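Local coordinates for protein ATP grasp ligase (Microcystis aeruginosa MRC, PDB 5IG9) that is an ATP-grasp ligase encoded by mdnC that probably uses ATP to activate carboxylates and join them to other groups in peptide maturation, at residues D44-G48 with G49-G53; K61-L64 with K65-S68. All coordinates share one frame; numbering follows the deposited sequence.

Both contacts are local turns at the edge of the pre-ATP-grasp domain, and both reach the three-stranded antiparallel sheet of 42-47, 54-57 and 60-63. Contact 1 closes the first hairpin of that sheet, with strand residues largely buried against the second subunit and an exposed glycine-rich loop. Contact 2 carries the chain out of strand 60-63 toward the four-stranded parallel sheet, pairing a buried Leu62-Val67 patch with a charged outer side. The two meet where Gly53 O lies 2.8 Å from Leu64 N, a probable hydrogen bond, and where Leu45 CD2 packs 3.7 Å from Leu64 CD1. Ring-to-aliphatic packing dominates contact 1; backbone hydrogen bonding shapes contact 2.

Contact 1 (D44-G48 with G49-G53); sequences DLYSG and GQKGG
Tyr46 packs against Gln50 and Lys51 in a local contact between the end of strand 42-47 and the loop that turns back from it; the end-to-end directions of the two segments differ by 159°. Lys51 CB sits over the ring centre, 4.2 Å from the Tyr46 centroid and 7° off the ring normal, a CH-pi contact. The lysine chain then runs alongside the tyrosine, and its bend at chi3 (-76°) leaves Lys51 CE 3.5 Å from Tyr46 OH. Gln50 CB approaches obliquely, 3.6 Å from Tyr46 CD2. This is the connection of a beta hairpin: strand 54-57 follows, and Asp44 already shares backbone hydrogen bonding with Ile54. Gly53 CA adds a CH···O contact, 3.1 Å from Asp44 O. Gly48 has a backbone conformation that would jam a side chain against the preceding carbonyl O. The strand's other edge pairs antiparallel with a strand of the second subunit; Ser145 and Asn147 of that subunit hydrogen-bond to Asp44 OD1 and OD2, and its Leu143 packs on Tyr46. An alanine here would take away the ring under Lys51 CB and beside Gln50 CB, and the lysine chain would probably be left free to turn.

Contact 2 (K61-L64 with K65-S68); sequences KLEL and KEVS
Glu63 and Glu66, joined through their backbones, mark a local turn at the end of strand 60-63, where the chain leaves the antiparallel sheet and heads for strand 69-72 of the parallel one. The backbone evidence is a hydrogen bond from Glu66 N to Glu63 O, 3.1 Å long with an N-H···O angle of 154°. One residue on, Val67 N makes a weak bond of 3.4 Å to Leu64 O. Each bond spans three residues, and the backbone angles of Leu64, Lys65 and Glu66 fit two overlapping type I-like turns.

Apolar contacts lie where Leu62 and Val67 cross at about a right angle, with Leu62 CD1 3.7 Å from Val67 CG2. Leu62 holds CG anti to its own nitrogen (chi1 -174°), and both its methyl groups come to that same valine branch. Leu64 CD2 is a more distant neighbour, 4.4 Å from Val67 CG2. Ile55 of strand 54-57 packs on both leucines, and Thr2 touches Leu62.

Charged groups form the third set. Lys65 places CG between its backbone N and carbonyl carbon (chi1 64°) and extends from there, running side by side with Glu63. The nearest approach of the two side chains is Glu63 OE2 to Lys65 CE, 3.4 Å; the ammonium, Lys65 NZ, remains 4.1 Å from Glu63 OE2, too far for a salt bridge. Glu66 reaches back over the turn, with its OE2 3.9 Å from Glu63 CB.

With Glu66 OE1 only 4.7 Å from Glu63 OE2, Lys65 probably offsets some of the repulsion between the carboxylates, while the one well-formed bond across the turn is Glu66 N to Glu63 O, so its geometry probably depends more on the backbone than on these charges.

Contact 1 (D44-G48 with G49-G53)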
loop_
_atom_site.group_PDB
_atom_site.type_symbol
_atom_site.label_atom_id
_atom_site.label_comp_id
_atom_site.label_asym_id
_atom_site.label_seq_id
_atom_site.Cartn_x
_atom_site.Cartn_y
_atom_site.Cartn_z
ATOM N N ASP A 44 22.087 2.830 -4.319
ATOM C CA ASP A 44 22.691 1.507 -4.223
ATOM C C ASP A 44 22.281 0.888 -2.896
ATOM O O ASP A 44 22.566 1.450 -1.834
ATOM C CB ASP A 44 24.213 1.583 -4.341
ATOM C CG ASP A 44 24.662 2.119 -5.679
ATOM O OD1 ASP A 44 23.975 1.847 -6.686
ATOM O OD2 ASP A 44 25.696 2.818 -5.724
ATOM N N LEU A 45 21.616 -0.266 -2.963
ATOM C CA LEU A 45 21.052 -0.934 -1.795
ATOM C C LEU A 45 21.668 -2.320 -1.677
ATOM O O LEU A 45 21.369 -3.207 -2.482
ATOM C CB LEU A 45 19.531 -1.017 -1.902
ATOM C CG LEU A 45 18.854 0.328 -2.141
ATOM C CD1 LEU A 45 17.358 0.146 -2.317
ATOM C CD2 LEU A 45 19.162 1.271 -0.998
ATOM N N TYR A 46 22.517 -2.504 -0.673
ATOM C CA TYR A 46 23.231 -3.754 -0.462
ATOM C C TYR A 46 22.583 -4.545 0.667
ATOM O O TYR A 46 22.229 -3.987 1.707
ATOM C CB TYR A 46 24.702 -3.487 -0.134
ATOM C CG TYR A 46 25.492 -2.893 -1.277
ATOM C CD1 TYR A 46 25.532 -1.520 -1.486
ATOM C CD2 TYR A 46 26.203 -3.709 -2.144
ATOM C CE1 TYR A 46 26.259 -0.977 -2.533
ATOM C CE2 TYR A 46 26.932 -3.179 -3.189
ATOM C CZ TYR A 46 26.958 -1.815 -3.380
ATOM O OH TYR A 46 27.686 -1.296 -4.426
ATOM N N SER A 47 22.433 -5.846 0.457
ATOM C CA SER A 47 21.850 -6.752 1.436
ATOM C C SER A 47 22.858 -7.839 1.766
ATOM O O SER A 47 23.341 -8.537 0.869
ATOM C CB SER A 47 20.542 -7.355 0.917
ATOM O OG SER A 47 19.452 -6.471 1.114
ATOM N N GLY A 48 23.170 -7.979 3.057
ATOM C CA GLY A 48 24.170 -8.924 3.520
ATOM C C GLY A 48 25.320 -8.219 4.221
ATOM O O GLY A 48 25.119 -7.191 4.876
ATOM N N GLY A 49 26.517 -8.780 4.067
ATOM C CA GLY A 49 27.719 -8.150 4.567
ATOM C C GLY A 49 28.486 -7.455 3.463
ATOM O O GLY A 49 29.707 -7.599 3.343
ATOM N N GLN A 50 27.768 -6.695 2.648
ATOM C CA GLN A 50 28.330 -6.046 1.478
ATOM C C GLN A 50 28.780 -4.633 1.851
ATOM O O GLN A 50 28.978 -4.319 3.031
ATOM C CB GLN A 50 27.288 -6.055 0.357
ATOM C CG GLN A 50 26.663 -7.418 0.088
ATOM C CD GLN A 50 27.658 -8.417 -0.472
ATOM O OE1 GLN A 50 28.568 -8.056 -1.217
ATOM N NE2 GLN A 50 27.488 -9.685 -0.110
ATOM N N LYS A 51 28.949 -3.774 0.851
ATOM C CA LYS A 51 29.229 -2.373 1.111
ATOM C C LYS A 51 27.991 -1.684 1.683
ATOM O O LYS A 51 26.896 -2.253 1.746
ATOM C CB LYS A 51 29.700 -1.673 -0.166
ATOM C CG LYS A 51 31.101 -2.071 -0.608
ATOM C CD LYS A 51 31.599 -1.226 -1.774
ATOM C CE LYS A 51 30.951 -1.640 -3.086
ATOM N NZ LYS A 51 31.505 -0.885 -4.248
ATOM N N GLY A 52 28.181 -0.439 2.113
ATOM C CA GLY A 52 27.085 0.321 2.689
ATOM C C GLY A 52 26.180 0.896 1.608
ATOM O O GLY A 52 26.634 1.391 0.583
ATOM N N GLY A 53 24.877 0.816 1.854
ATOM C CA GLY A 53 23.917 1.464 0.981
ATOM C C GLY A 53 24.181 2.955 0.904
ATOM O O GLY A 53 24.589 3.596 1.880
#

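Contact 2 (K61-L64 with K65-S68)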
loop_
_atom_site.group_PDB
_atom_site.type_symbol
_atom_site.label_atom_id
_atom_site.label_comp_id
_atom_site.label_asym_id
_atom_site.label_seq_id
_atom_site.Cartn_x
_atom_site.Cartn_y
_atom_site.Cartn_z
ATOM N N LYS A 61 25.965 13.178 -1.351
ATOM C CA LYS A 61 26.160 11.752 -1.140
ATOM C C LYS A 61 25.731 11.403 0.276
ATOM O O LYS A 61 26.156 12.056 1.233
ATOM C CB LYS A 61 27.628 11.372 -1.375
ATOM C CG LYS A 61 27.991 9.948 -0.990
ATOM C CD LYS A 61 29.314 9.542 -1.619
ATOM C CE LYS A 61 29.198 9.449 -3.135
ATOM N NZ LYS A 61 30.495 9.772 -3.795
ATOM N N LEU A 62 24.894 10.378 0.406
ATOM C CA LEU A 62 24.308 10.012 1.691
ATOM C C LEU A 62 24.529 8.525 1.929
ATOM O O LEU A 62 23.976 7.692 1.206
ATOM C CB LEU A 62 22.815 10.366 1.724
ATOM C CG LEU A 62 21.988 10.212 3.004
ATOM C CD1 LEU A 62 21.114 8.975 2.908
ATOM C CD2 LEU A 62 22.853 10.174 4.262
ATOM N N GLU A 63 25.339 8.199 2.929
ATOM C CA GLU A 63 25.521 6.817 3.334
ATOM C C GLU A 63 24.390 6.422 4.270
ATOM O O GLU A 63 24.111 7.119 5.250
ATOM C CB GLU A 63 26.879 6.621 4.010
ATOM C CG GLU A 63 28.073 6.896 3.101
ATOM C CD GLU A 63 29.067 5.747 3.073
ATOM O OE1 GLU A 63 29.684 5.517 2.010
ATOM O OE2 GLU A 63 29.230 5.069 4.110
ATOM N N LEU A 64 23.733 5.301 3.967
ATOM C CA LEU A 64 22.529 4.927 4.699
ATOM C C LEU A 64 22.815 4.488 6.128
ATOM O O LEU A 64 21.884 4.426 6.937
ATOM C CB LEU A 64 21.789 3.822 3.952
ATOM C CG LEU A 64 21.293 4.241 2.569
ATOM C CD1 LEU A 64 20.656 3.065 1.857
ATOM C CD2 LEU A 64 20.315 5.399 2.676
ATOM N N LYS A 65 24.069 4.180 6.464
ATOM C CA LYS A 65 24.385 3.838 7.846
ATOM C C LYS A 65 24.342 5.054 8.760
ATOM O O LYS A 65 24.189 4.896 9.978
ATOM C CB LYS A 65 25.762 3.178 7.932
ATOM C CG LYS A 65 26.916 4.078 7.511
ATOM C CD LYS A 65 28.261 3.421 7.786
ATOM C CE LYS A 65 29.414 4.328 7.384
ATOM N NZ LYS A 65 30.736 3.721 7.707
ATOM N N GLU A 66 24.471 6.256 8.203
ATOM C CA GLU A 66 24.483 7.495 8.964
ATOM C C GLU A 66 23.098 8.118 9.090
ATOM O O GLU A 66 22.978 9.236 9.603
ATOM C CB GLU A 66 25.447 8.493 8.316
ATOM C CG GLU A 66 26.868 7.966 8.148
ATOM C CD GLU A 66 27.684 8.796 7.174
ATOM O OE1 GLU A 66 28.924 8.641 7.140
ATOM O OE2 GLU A 66 27.080 9.605 6.438
ATOM N N VAL A 67 22.060 7.423 8.634
ATOM C CA VAL A 67 20.692 7.922 8.732
ATOM C C VAL A 67 20.181 7.677 10.146
ATOM O O VAL A 67 20.103 6.531 10.605
ATOM C CB VAL A 67 19.785 7.259 7.684
ATOM C CG1 VAL A 67 18.317 7.431 8.052
ATOM C CG2 VAL A 67 20.058 7.848 6.304
ATOM N N SER A 68 19.845 8.761 10.847
ATOM C CA SER A 68 19.301 8.682 12.195
ATOM C C SER A 68 17.793 8.888 12.248
ATOM O O SER A 68 17.166 8.492 13.236
ATOM C CB SER A 68 19.984 9.716 13.100
ATOM O OG SER A 68 19.799 11.032 12.605
#